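Local coordinates for phage-like element PBSX protein xkdH (Bacillus subtilis, PDB 3F3B) that is of unknown function but, as a phage-like element PBSX protein of a phage-barrel family, probably serves as a structural component of the defective phage particle, at residues E16-P21 with P35-P40; Y51-T56 with S71-F76; N92-L97 with V113-L118; R10-H15 with D41-Q46. One frame throughout, in Å; residues are numbered along the deposited sequence.

Contact 1: E16-P21 with P35-P40; sequences EAAQAP and PVISYP
Glu16 lays its carboxylate flat over the ring of Tyr39. CB touches Ile37 CG2 at 3.6 Å, CG comes 3.7 Å from Tyr39 CE2, and the bend at the second torsion (chi2 -79°) lays the carboxylate over the ring. CD then lies 3.4 Å from Tyr39 CZ, OE1 hangs over the ring centre, and OE2 reaches the phenol end, 3.3 Å from Tyr39 OH. The two planes are only 1° apart, a true stack, while the Tyr39 hydroxyl spends its hydrogen bond on the backbone O of Asn85.

Past this pair the chains run as a short antiparallel beta arm. Ala17 and Ser38 form a hydrogen-bonded pair, with Ala17 N to Ser38 O at 2.9 Å, and Ala18 sits opposite Ile37. Ala17 O accepts twice: Ser38 N comes in the carbonyl plane, and Gln19 NE2, 3.1 Å from Ala17 O, arrives from above it. Gln19 thus folds back on its own strand, its amide beside Ser38 OG. The Glu16-Tyr39 stack lies at the end of the arm nearer the body of the protein. With few apolar contacts and no buried residue, this outlying two-stranded arm is held mainly by backbone bonds.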
# COMPACT_ATOMS: atom_id res chain seq x y z
N GLU A 16 7.35 2.52 -4.19
CA GLU A 16 8.65 1.89 -4.02
C GLU A 16 9.59 2.68 -4.93
O GLU A 16 9.20 3.10 -6.02
CB GLU A 16 8.59 0.42 -4.47
CG GLU A 16 7.75 -0.48 -3.56
CD GLU A 16 8.49 -0.89 -2.29
OE1 GLU A 16 9.25 -0.06 -1.74
OE2 GLU A 16 8.31 -2.05 -1.83
N ALA A 17 10.82 2.89 -4.49
CA ALA A 17 11.77 3.64 -5.30
C ALA A 17 13.16 3.03 -5.22
O ALA A 17 13.54 2.45 -4.20
CB ALA A 17 11.81 5.11 -4.85
N ALA A 18 13.91 3.15 -6.31
CA ALA A 18 15.27 2.64 -6.35
C ALA A 18 16.14 3.63 -5.59
O ALA A 18 16.10 4.83 -5.87
CB ALA A 18 15.75 2.51 -7.78
N GLN A 19 16.90 3.13 -4.62
CA GLN A 19 17.77 3.97 -3.80
C GLN A 19 19.14 4.13 -4.44
O GLN A 19 19.60 3.26 -5.18
CB GLN A 19 17.91 3.39 -2.40
CG GLN A 19 16.59 3.19 -1.69
CD GLN A 19 15.82 4.49 -1.54
OE1 GLN A 19 16.26 5.41 -0.85
NE2 GLN A 19 14.66 4.57 -2.20
N ALA A 20 19.80 5.24 -4.13
CA ALA A 20 21.12 5.53 -4.66
C ALA A 20 22.06 4.36 -4.38
O ALA A 20 22.11 3.87 -3.25
CB ALA A 20 21.67 6.80 -4.03
N PRO A 21 22.80 3.91 -5.40
CA PRO A 21 23.73 2.79 -5.23
C PRO A 21 24.63 2.97 -4.01
O PRO A 21 25.23 4.02 -3.83
CB PRO A 21 24.51 2.78 -6.54
CG PRO A 21 23.49 3.26 -7.52
CD PRO A 21 22.85 4.42 -6.78
N PRO A 35 18.96 -2.73 -7.66
CA PRO A 35 19.04 -1.59 -6.75
C PRO A 35 18.40 -1.91 -5.40
O PRO A 35 17.78 -2.96 -5.24
CB PRO A 35 18.25 -0.50 -7.48
CG PRO A 35 18.30 -0.92 -8.92
CD PRO A 35 18.12 -2.40 -8.82
N VAL A 36 18.57 -1.00 -4.45
CA VAL A 36 17.97 -1.16 -3.13
C VAL A 36 16.63 -0.45 -3.23
O VAL A 36 16.58 0.75 -3.47
CB VAL A 36 18.82 -0.49 -2.04
CG1 VAL A 36 18.10 -0.58 -0.70
CG2 VAL A 36 20.19 -1.16 -1.97
N ILE A 37 15.55 -1.21 -3.07
CA ILE A 37 14.19 -0.67 -3.17
C ILE A 37 13.60 -0.38 -1.80
O ILE A 37 13.62 -1.24 -0.91
CB ILE A 37 13.25 -1.68 -3.88
CG1 ILE A 37 13.94 -2.27 -5.12
CG2 ILE A 37 11.94 -1.00 -4.25
CD1 ILE A 37 14.42 -1.24 -6.11
N SER A 38 13.06 0.83 -1.63
CA SER A 38 12.44 1.23 -0.37
C SER A 38 11.50 2.41 -0.58
O SER A 38 11.44 2.97 -1.67
CB SER A 38 13.51 1.61 0.65
OG SER A 38 14.25 2.73 0.21
N TYR A 39 10.78 2.78 0.47
CA TYR A 39 9.84 3.90 0.40
C TYR A 39 10.48 5.18 0.93
O TYR A 39 11.38 5.14 1.75
CB TYR A 39 8.57 3.63 1.22
CG TYR A 39 7.82 2.37 0.86
CD1 TYR A 39 7.91 1.23 1.65
CD2 TYR A 39 7.00 2.32 -0.27
CE1 TYR A 39 7.20 0.07 1.34
CE2 TYR A 39 6.29 1.17 -0.59
CZ TYR A 39 6.39 0.05 0.21
OH TYR A 39 5.71 -1.09 -0.11
N PRO A 40 10.01 6.34 0.45
CA PRO A 40 10.54 7.63 0.90
C PRO A 40 9.98 8.01 2.28
O PRO A 40 9.02 7.39 2.75
CB PRO A 40 10.07 8.58 -0.19
CG PRO A 40 8.72 8.00 -0.57
CD PRO A 40 9.04 6.52 -0.65

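Contact 2: Y51-T56 with S71-F76; sequences YFTEKT and SFLVHF
The Tyr51 and His75 rings form an offset stack, planes 17° apart and centroids separated by 4.1 Å. Tyr51 CE1 lies over the centre of the imidazole, and His75 CB sits over the phenol face in a CH-pi contact; in the plane of the imidazole, at its edge, is Thr53 OG1. On the face of the sheet that carries Phe52 and Val74, the Phe52 and Phe72 rings stack face to face, their planes at 20°, with Phe72 CE2 over the centre of Phe52 and Val74 CG1 at the Phe52 edge. Both stacks bridge the long beta hairpin of strands 48-61 and 66-77, part of a curled antiparallel sheet consistent with the phage-barrel family.

Tyr51 with His75 and Thr53 with Leu73 are hydrogen-bonded pairs. Tyr51 O takes His75 N at 3.0 Å and also a weak bond from His75 ND1. Tyr51 CG sits between its backbone N and carbonyl carbon (chi1 72°), placing the ring over its cross-strand neighbour. Beyond Thr53 the chain turns a corner at Glu54, and the register slips by one residue in a beta bulge before Thr56 pairs with Ser71. Glu54 lays its carboxylate end against Leu73 CD2. Phe72 goes on to meet the ring of Tyr95, and Phe52 those of His9 and Trp90. At the bulge a water bridges the strands, donating to Glu54 O at 3.1 Å and lying 2.7 Å from Ser71 OG.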
# COMPACT_ATOMS: atom_id res chain seq x y z
N TYR A 51 -12.51 4.32 -1.59
CA TYR A 51 -13.57 3.64 -0.85
C TYR A 51 -13.29 2.15 -0.98
O TYR A 51 -12.71 1.70 -1.96
CB TYR A 51 -14.95 4.03 -1.39
CG TYR A 51 -15.34 3.47 -2.74
CD1 TYR A 51 -15.88 2.20 -2.86
CD2 TYR A 51 -15.21 4.25 -3.89
CE1 TYR A 51 -16.30 1.70 -4.09
CE2 TYR A 51 -15.63 3.76 -5.13
CZ TYR A 51 -16.18 2.49 -5.22
OH TYR A 51 -16.61 2.00 -6.44
N PHE A 52 -13.70 1.37 0.02
CA PHE A 52 -13.42 -0.06 -0.00
C PHE A 52 -14.61 -1.00 -0.12
O PHE A 52 -15.74 -0.65 0.22
CB PHE A 52 -12.66 -0.48 1.26
CG PHE A 52 -11.60 0.50 1.71
CD1 PHE A 52 -10.76 1.12 0.81
CD2 PHE A 52 -11.41 0.73 3.08
CE1 PHE A 52 -9.72 1.96 1.26
CE2 PHE A 52 -10.39 1.56 3.53
CZ PHE A 52 -9.54 2.18 2.62
N THR A 53 -14.33 -2.20 -0.62
CA THR A 53 -15.31 -3.28 -0.71
C THR A 53 -14.52 -4.55 -0.38
O THR A 53 -13.32 -4.47 -0.09
CB THR A 53 -15.93 -3.42 -2.11
OG1 THR A 53 -14.94 -3.88 -3.04
CG2 THR A 53 -16.50 -2.08 -2.56
N GLU A 54 -15.18 -5.70 -0.41
CA GLU A 54 -14.55 -6.98 -0.08
C GLU A 54 -13.67 -6.85 1.16
O GLU A 54 -12.58 -7.41 1.22
CB GLU A 54 -13.69 -7.49 -1.24
CG GLU A 54 -14.23 -7.21 -2.62
CD GLU A 54 -13.53 -8.01 -3.70
OE1 GLU A 54 -12.31 -8.29 -3.59
OE2 GLU A 54 -14.21 -8.35 -4.69
N LYS A 55 -14.13 -6.11 2.16
CA LYS A 55 -13.34 -5.93 3.37
C LYS A 55 -13.25 -7.22 4.17
O LYS A 55 -14.22 -7.98 4.28
CB LYS A 55 -13.93 -4.81 4.22
CG LYS A 55 -14.08 -3.50 3.47
CD LYS A 55 -14.33 -2.33 4.40
CE LYS A 55 -15.57 -2.54 5.25
NZ LYS A 55 -15.82 -1.37 6.13
N THR A 56 -12.07 -7.46 4.72
CA THR A 56 -11.79 -8.65 5.50
C THR A 56 -11.16 -8.23 6.82
O THR A 56 -10.33 -7.33 6.85
CB THR A 56 -10.80 -9.58 4.72
OG1 THR A 56 -11.47 -10.15 3.59
CG2 THR A 56 -10.26 -10.69 5.61
N SER A 71 -7.51 -6.97 4.78
CA SER A 71 -7.38 -6.53 3.41
C SER A 71 -8.71 -6.01 2.88
O SER A 71 -9.76 -6.19 3.50
CB SER A 71 -6.92 -7.69 2.54
OG SER A 71 -7.95 -8.65 2.38
N PHE A 72 -8.65 -5.35 1.73
CA PHE A 72 -9.83 -4.82 1.09
C PHE A 72 -9.50 -4.40 -0.31
O PHE A 72 -8.34 -4.14 -0.64
CB PHE A 72 -10.42 -3.62 1.85
CG PHE A 72 -9.39 -2.76 2.53
CD1 PHE A 72 -9.08 -2.95 3.88
CD2 PHE A 72 -8.74 -1.75 1.83
CE1 PHE A 72 -8.15 -2.14 4.52
CE2 PHE A 72 -7.80 -0.93 2.47
CZ PHE A 72 -7.51 -1.13 3.82
N LEU A 73 -10.52 -4.37 -1.15
CA LEU A 73 -10.34 -3.96 -2.52
C LEU A 73 -10.50 -2.44 -2.49
O LEU A 73 -11.58 -1.93 -2.17
CB LEU A 73 -11.41 -4.60 -3.40
CG LEU A 73 -11.40 -4.19 -4.87
CD1 LEU A 73 -10.08 -4.60 -5.48
CD2 LEU A 73 -12.56 -4.86 -5.59
N VAL A 74 -9.42 -1.72 -2.80
CA VAL A 74 -9.47 -0.27 -2.80
C VAL A 74 -9.89 0.27 -4.16
O VAL A 74 -9.42 -0.21 -5.18
CB VAL A 74 -8.11 0.35 -2.45
CG1 VAL A 74 -8.29 1.84 -2.24
CG2 VAL A 74 -7.52 -0.30 -1.21
N HIS A 75 -10.75 1.28 -4.15
CA HIS A 75 -11.21 1.93 -5.38
C HIS A 75 -10.66 3.35 -5.35
O HIS A 75 -10.95 4.10 -4.42
CB HIS A 75 -12.73 1.96 -5.43
CG HIS A 75 -13.37 0.61 -5.33
ND1 HIS A 75 -13.19 -0.21 -4.23
CD2 HIS A 75 -14.18 -0.06 -6.17
CE1 HIS A 75 -13.87 -1.33 -4.41
NE2 HIS A 75 -14.48 -1.26 -5.58
N PHE A 76 -9.87 3.70 -6.36
CA PHE A 76 -9.23 5.01 -6.47
C PHE A 76 -9.68 5.75 -7.71
O PHE A 76 -10.10 5.14 -8.70
CB PHE A 76 -7.72 4.86 -6.62
CG PHE A 76 -7.01 4.38 -5.39
CD1 PHE A 76 -6.79 5.24 -4.33
CD2 PHE A 76 -6.45 3.10 -5.35
CE1 PHE A 76 -6.01 4.84 -3.26
CE2 PHE A 76 -5.67 2.70 -4.28
CZ PHE A 76 -5.45 3.57 -3.23
O HOH W 1 -9.73 -8.27 0.42

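Contact 3: N92-L97 with V113-L118; sequences NHKYIL and VRDESL. With PO4 (phosphate ion), chain C.
Asp115 presses against Lys94 from the end of the facing strand. Its N-H gives a nearly straight bond to Lys94 O, 3.0 Å long, approaching from above the carbonyl plane. The carboxylate meets the aliphatic part of the lysine: Asp115 OD2 is 3.3 Å from Lys94 CB and is also near Lys94 CD. Lys94 NZ ends 5.2 Å from Asp115 OD2, too far for a salt bridge, though the opposite charges may still attract weakly. Asp115 CG stands anti to the backbone N (chi1 -155°), which carries the carboxylate over the facing strand, with OD1 nearest Ile96 CG1. The same CG1 meets Leu118 CD2 at 3.7 Å, although Leu118 is poorly ordered.

Behind these side chains is the antiparallel pairing of strands 93-97 and 107-114 in the curled sheet. Ile96 and Val113 exchange two backbone bonds, Val113 N to Ile96 O being 2.8 Å, and Tyr95 faces Arg114 in the non-hydrogen-bonded pair that follows. A 3-10 turn at 115-117 then takes the chain off the sheet; Arg114 O receives both Ser117 N and Ser117 OG, the hydroxyl on a lone pair in the carbonyl plane.

Farther out, a phosphate ion, probably from the crystallisation liquor, accepts Lys94 N through O2 at 3.1 Å. On the face of the sheet that carries Tyr95, its CD1 comes near Arg114 N obliquely, with Val113 C at the ring edge, and the side chain packs on Ile88; on the opposite face Ile96 packs on Tyr39.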
# COMPACT_ATOMS: atom_id res chain seq x y z
N ASN A 92 -3.64 5.63 10.29
CA ASN A 92 -2.43 5.19 10.97
C ASN A 92 -1.98 3.75 10.74
O ASN A 92 -1.09 3.27 11.44
CB ASN A 92 -2.57 5.42 12.48
CG ASN A 92 -2.75 6.88 12.82
OD1 ASN A 92 -1.99 7.73 12.37
ND2 ASN A 92 -3.78 7.17 13.62
N HIS A 93 -2.59 3.06 9.80
CA HIS A 93 -2.13 1.70 9.54
C HIS A 93 -1.56 1.58 8.14
O HIS A 93 -1.98 2.28 7.22
CB HIS A 93 -3.26 0.69 9.73
CG HIS A 93 -3.64 0.47 11.16
ND1 HIS A 93 -4.59 1.23 11.81
CD2 HIS A 93 -3.17 -0.41 12.08
CE1 HIS A 93 -4.70 0.83 13.06
NE2 HIS A 93 -3.85 -0.16 13.25
N LYS A 94 -0.58 0.69 8.01
CA LYS A 94 0.10 0.45 6.74
C LYS A 94 -0.54 -0.67 5.92
O LYS A 94 -0.95 -1.70 6.46
CB LYS A 94 1.57 0.11 7.01
CG LYS A 94 2.33 1.25 7.70
CD LYS A 94 3.77 0.87 8.00
CE LYS A 94 4.54 2.07 8.55
NZ LYS A 94 5.97 1.77 8.84
N TYR A 95 -0.63 -0.46 4.62
CA TYR A 95 -1.20 -1.45 3.71
C TYR A 95 -0.34 -1.46 2.45
O TYR A 95 0.21 -0.43 2.06
CB TYR A 95 -2.64 -1.08 3.34
CG TYR A 95 -3.58 -1.10 4.51
CD1 TYR A 95 -4.15 -2.30 4.95
CD2 TYR A 95 -3.86 0.06 5.22
CE1 TYR A 95 -4.95 -2.34 6.08
CE2 TYR A 95 -4.67 0.03 6.36
CZ TYR A 95 -5.21 -1.17 6.78
OH TYR A 95 -5.99 -1.22 7.92
N ILE A 96 -0.22 -2.63 1.84
CA ILE A 96 0.55 -2.74 0.61
C ILE A 96 -0.38 -3.21 -0.48
O ILE A 96 -1.20 -4.10 -0.26
CB ILE A 96 1.69 -3.77 0.75
CG1 ILE A 96 2.56 -3.43 1.95
CG2 ILE A 96 2.55 -3.77 -0.53
CD1 ILE A 96 3.09 -2.00 1.93
N LEU A 97 -0.28 -2.60 -1.66
CA LEU A 97 -1.11 -3.01 -2.79
C LEU A 97 -0.47 -4.29 -3.34
O LEU A 97 0.65 -4.27 -3.82
CB LEU A 97 -1.15 -1.90 -3.84
CG LEU A 97 -1.53 -0.54 -3.25
CD1 LEU A 97 -1.80 0.45 -4.36
CD2 LEU A 97 -2.76 -0.67 -2.35
N VAL A 113 -3.31 -5.04 1.37
CA VAL A 113 -3.18 -6.04 2.42
C VAL A 113 -2.38 -5.50 3.61
O VAL A 113 -1.35 -4.84 3.44
CB VAL A 113 -2.51 -7.35 1.88
CG1 VAL A 113 -2.41 -8.39 3.00
CG2 VAL A 113 -3.32 -7.93 0.74
N ARG A 114 -2.87 -5.80 4.81
CA ARG A 114 -2.24 -5.39 6.07
C ARG A 114 -0.73 -5.61 5.99
O ARG A 114 -0.26 -6.73 5.84
CB ARG A 114 -2.86 -6.19 7.22
CG ARG A 114 -2.16 -6.09 8.57
CD ARG A 114 -2.86 -7.01 9.59
NE ARG A 114 -1.96 -7.52 10.62
CZ ARG A 114 -1.49 -6.80 11.63
NH1 ARG A 114 -1.83 -5.52 11.75
NH2 ARG A 114 -0.66 -7.35 12.51
N ASP A 115 0.02 -4.52 6.11
CA ASP A 115 1.47 -4.57 6.02
C ASP A 115 2.12 -5.65 6.87
O ASP A 115 2.81 -6.53 6.35
CB ASP A 115 2.06 -3.21 6.41
CG ASP A 115 3.43 -2.98 5.79
OD1 ASP A 115 4.07 -3.97 5.36
OD2 ASP A 115 3.88 -1.81 5.73
N GLU A 116 1.90 -5.61 8.19
CA GLU A 116 2.51 -6.58 9.08
C GLU A 116 2.04 -8.03 9.01
O GLU A 116 2.39 -8.84 9.87
CB GLU A 116 2.42 -6.10 10.53
CG GLU A 116 3.43 -5.00 10.86
CD GLU A 116 3.51 -4.69 12.34
OE1 GLU A 116 2.48 -4.27 12.92
OE2 GLU A 116 4.60 -4.86 12.92
N SER A 117 1.26 -8.37 7.99
CA SER A 117 0.80 -9.74 7.83
C SER A 117 1.55 -10.35 6.65
O SER A 117 1.33 -11.50 6.28
CB SER A 117 -0.71 -9.80 7.57
OG SER A 117 -1.03 -9.47 6.23
N LEU A 118 2.43 -9.55 6.06
CA LEU A 118 3.24 -9.98 4.92
C LEU A 118 4.46 -10.77 5.41
O LEU A 118 4.60 -10.93 6.64
CB LEU A 118 3.72 -8.78 4.11
CG LEU A 118 2.82 -8.21 3.01
CD1 LEU A 118 1.47 -7.82 3.58
CD2 LEU A 118 3.50 -7.01 2.38
P PO4 C . 0.55 -2.12 10.51
O1 PO4 C . 1.93 -2.38 10.03
O2 PO4 C . 0.34 -0.65 10.63
O3 PO4 C . -0.42 -2.68 9.54
O4 PO4 C . 0.36 -2.76 11.84

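Contact 4: R10-H15 with D41-Q46; sequences RCDIYH and DTPDEQ. With PO4 (phosphate ion), chain B.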
# COMPACT_ATOMS: atom_id res chain seq x y z
N ARG A 10 -9.57 8.39 3.33
CA ARG A 10 -8.42 9.17 2.88
C ARG A 10 -7.15 8.46 3.29
O ARG A 10 -7.01 8.05 4.43
CB ARG A 10 -8.44 10.57 3.51
CG ARG A 10 -9.63 11.40 3.10
CD ARG A 10 -9.56 11.75 1.63
NE ARG A 10 -10.80 12.35 1.15
CZ ARG A 10 -10.87 13.28 0.20
NH1 ARG A 10 -9.76 13.72 -0.38
NH2 ARG A 10 -12.04 13.75 -0.18
N CYS A 11 -6.22 8.33 2.35
CA CYS A 11 -4.96 7.67 2.63
C CYS A 11 -3.79 8.39 1.96
O CYS A 11 -3.97 9.20 1.05
CB CYS A 11 -5.00 6.22 2.14
SG CYS A 11 -5.07 6.08 0.34
N ASP A 12 -2.59 8.10 2.45
CA ASP A 12 -1.37 8.65 1.87
C ASP A 12 -0.75 7.47 1.14
O ASP A 12 -0.82 6.34 1.62
CB ASP A 12 -0.42 9.15 2.95
CG ASP A 12 -0.94 10.39 3.64
OD1 ASP A 12 -1.73 11.13 3.02
OD2 ASP A 12 -0.53 10.62 4.80
N ILE A 13 -0.16 7.73 -0.01
CA ILE A 13 0.45 6.68 -0.80
C ILE A 13 1.95 6.91 -0.96
O ILE A 13 2.40 8.03 -1.17
CB ILE A 13 -0.23 6.62 -2.18
CG1 ILE A 13 -1.75 6.50 -2.01
CG2 ILE A 13 0.27 5.42 -2.95
CD1 ILE A 13 -2.54 6.61 -3.32
N TYR A 14 2.71 5.82 -0.86
CA TYR A 14 4.17 5.84 -1.00
C TYR A 14 4.55 4.83 -2.06
O TYR A 14 4.16 3.67 -1.99
CB TYR A 14 4.86 5.42 0.30
CG TYR A 14 4.56 6.27 1.51
CD1 TYR A 14 5.56 7.04 2.12
CD2 TYR A 14 3.28 6.30 2.07
CE1 TYR A 14 5.29 7.80 3.25
CE2 TYR A 14 3.00 7.06 3.20
CZ TYR A 14 4.00 7.81 3.78
OH TYR A 14 3.71 8.58 4.89
N HIS A 15 5.35 5.26 -3.03
CA HIS A 15 5.79 4.37 -4.09
C HIS A 15 7.16 3.78 -3.81
O HIS A 15 8.03 4.44 -3.24
CB HIS A 15 5.85 5.13 -5.41
CG HIS A 15 4.55 5.76 -5.80
ND1 HIS A 15 3.34 5.12 -5.68
CD2 HIS A 15 4.28 6.96 -6.37
CE1 HIS A 15 2.38 5.89 -6.15
NE2 HIS A 15 2.93 7.01 -6.58
N ASP A 41 10.57 9.01 2.92
CA ASP A 41 10.13 9.46 4.24
C ASP A 41 8.74 10.07 4.19
O ASP A 41 7.91 9.82 5.06
CB ASP A 41 11.09 10.51 4.81
CG ASP A 41 12.26 9.91 5.54
OD1 ASP A 41 12.45 8.67 5.45
OD2 ASP A 41 13.00 10.68 6.20
N THR A 42 8.50 10.88 3.17
CA THR A 42 7.22 11.54 3.03
C THR A 42 6.36 10.95 1.91
O THR A 42 6.87 10.36 0.95
CB THR A 42 7.39 13.05 2.79
OG1 THR A 42 8.13 13.26 1.58
CG2 THR A 42 8.13 13.69 3.96
N PRO A 43 5.04 11.10 2.03
CA PRO A 43 4.09 10.59 1.05
C PRO A 43 4.29 11.18 -0.34
O PRO A 43 4.58 12.38 -0.48
CB PRO A 43 2.75 10.99 1.64
CG PRO A 43 3.02 10.97 3.12
CD PRO A 43 4.33 11.66 3.20
N ASP A 44 4.14 10.35 -1.36
CA ASP A 44 4.26 10.83 -2.74
C ASP A 44 2.94 11.50 -3.09
O ASP A 44 2.90 12.52 -3.77
CB ASP A 44 4.55 9.66 -3.68
CG ASP A 44 5.97 9.12 -3.52
OD1 ASP A 44 6.92 9.92 -3.65
OD2 ASP A 44 6.14 7.91 -3.27
N GLU A 45 1.85 10.92 -2.61
CA GLU A 45 0.51 11.45 -2.83
C GLU A 45 -0.10 11.62 -1.44
O GLU A 45 0.17 10.83 -0.54
CB GLU A 45 -0.31 10.48 -3.69
CG GLU A 45 0.06 10.50 -5.17
CD GLU A 45 -0.56 9.35 -5.94
OE1 GLU A 45 0.12 8.31 -6.12
OE2 GLU A 45 -1.72 9.47 -6.37
N GLN A 46 -0.92 12.64 -1.26
CA GLN A 46 -1.49 12.90 0.05
C GLN A 46 -3.00 13.05 0.08
O GLN A 46 -3.61 13.58 -0.85
CB GLN A 46 -0.83 14.17 0.60
CG GLN A 46 -0.42 14.10 2.05
CD GLN A 46 0.71 15.05 2.38
OE1 GLN A 46 1.12 15.16 3.54
NE2 GLN A 46 1.24 15.73 1.37
P PO4 B . -10.99 8.18 7.07
O1 PO4 B . -10.18 8.17 8.32
O2 PO4 B . -12.14 9.12 7.22
O3 PO4 B . -10.14 8.63 5.94
O4 PO4 B . -11.51 6.82 6.79
O HOH W 2 8.71 7.06 -4.14
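Asp41 O meets the Tyr14 ring in its plane, at the edge, with CE1 the nearest atom. The chain passes Thr42, whose carbonyl carbon is 3.6 Å from Tyr14 CE1, and Pro43 then lies over one face of the ring. Pro43 CA makes a CH-pi contact 3.9 Å from the centroid of the Tyr14 ring, while CG reaches toward the phenol end and CB rests on Asp12 CB. Asp44 OD2 takes His15 N in a short, nearly straight bond of 2.8 Å, and a water donates to both Asp44 OD2 and His15 O. With CG beside its backbone N (chi1 -72°), the Asp44 carboxylate comes round to that amide.

Asp44 and Glu45 both face Ile13 in a classic beta bulge: Ile13 O accepts Asp44 N at 2.9 Å and Glu45 N at 3.3 Å, and Ile13 N returns a bond to Glu45 O. Glu45 OE1 comes to the edge of the His15 imidazole, 3.1 Å from His15 NE2; OE2 is held by Asp81 N, and His15 ND1 by Asp86. Gln46 finishes the segment, its CG 3.4 Å from Asp12 OD1, an oxygen hydrogen-bonded to Asp47 N.

Strand 45-46 thus lies along one edge of strand 9-19, which bonds on to strand 87-90 through Asp12 and Tyr14, while Ile13 and Cys11 pack on Phe76 of strand 66-77.

From the N terminus, strand 9-19 enters contact 4 first and contact 1 next. Contact 1 closes the inner loop when strand 36-38 returns, and contact 4 closes the outer one when 41-46 follows, so contact 1 nests within contact 4; Tyr39 and Pro40 pack on Tyr14 and His15 where they join. The chain then opens contact 2, closed by strand 66-77, and later contact 3, closed near the C terminus by strand 107-114. These two follow in series, and none of the four cross. Contact 2 touches contact 4 and adjoins contact 3, where strands 66-77 and 107-114 are neighbours and Ser71 packs on Val113; the projecting arm of contact 1 also touches contact 3.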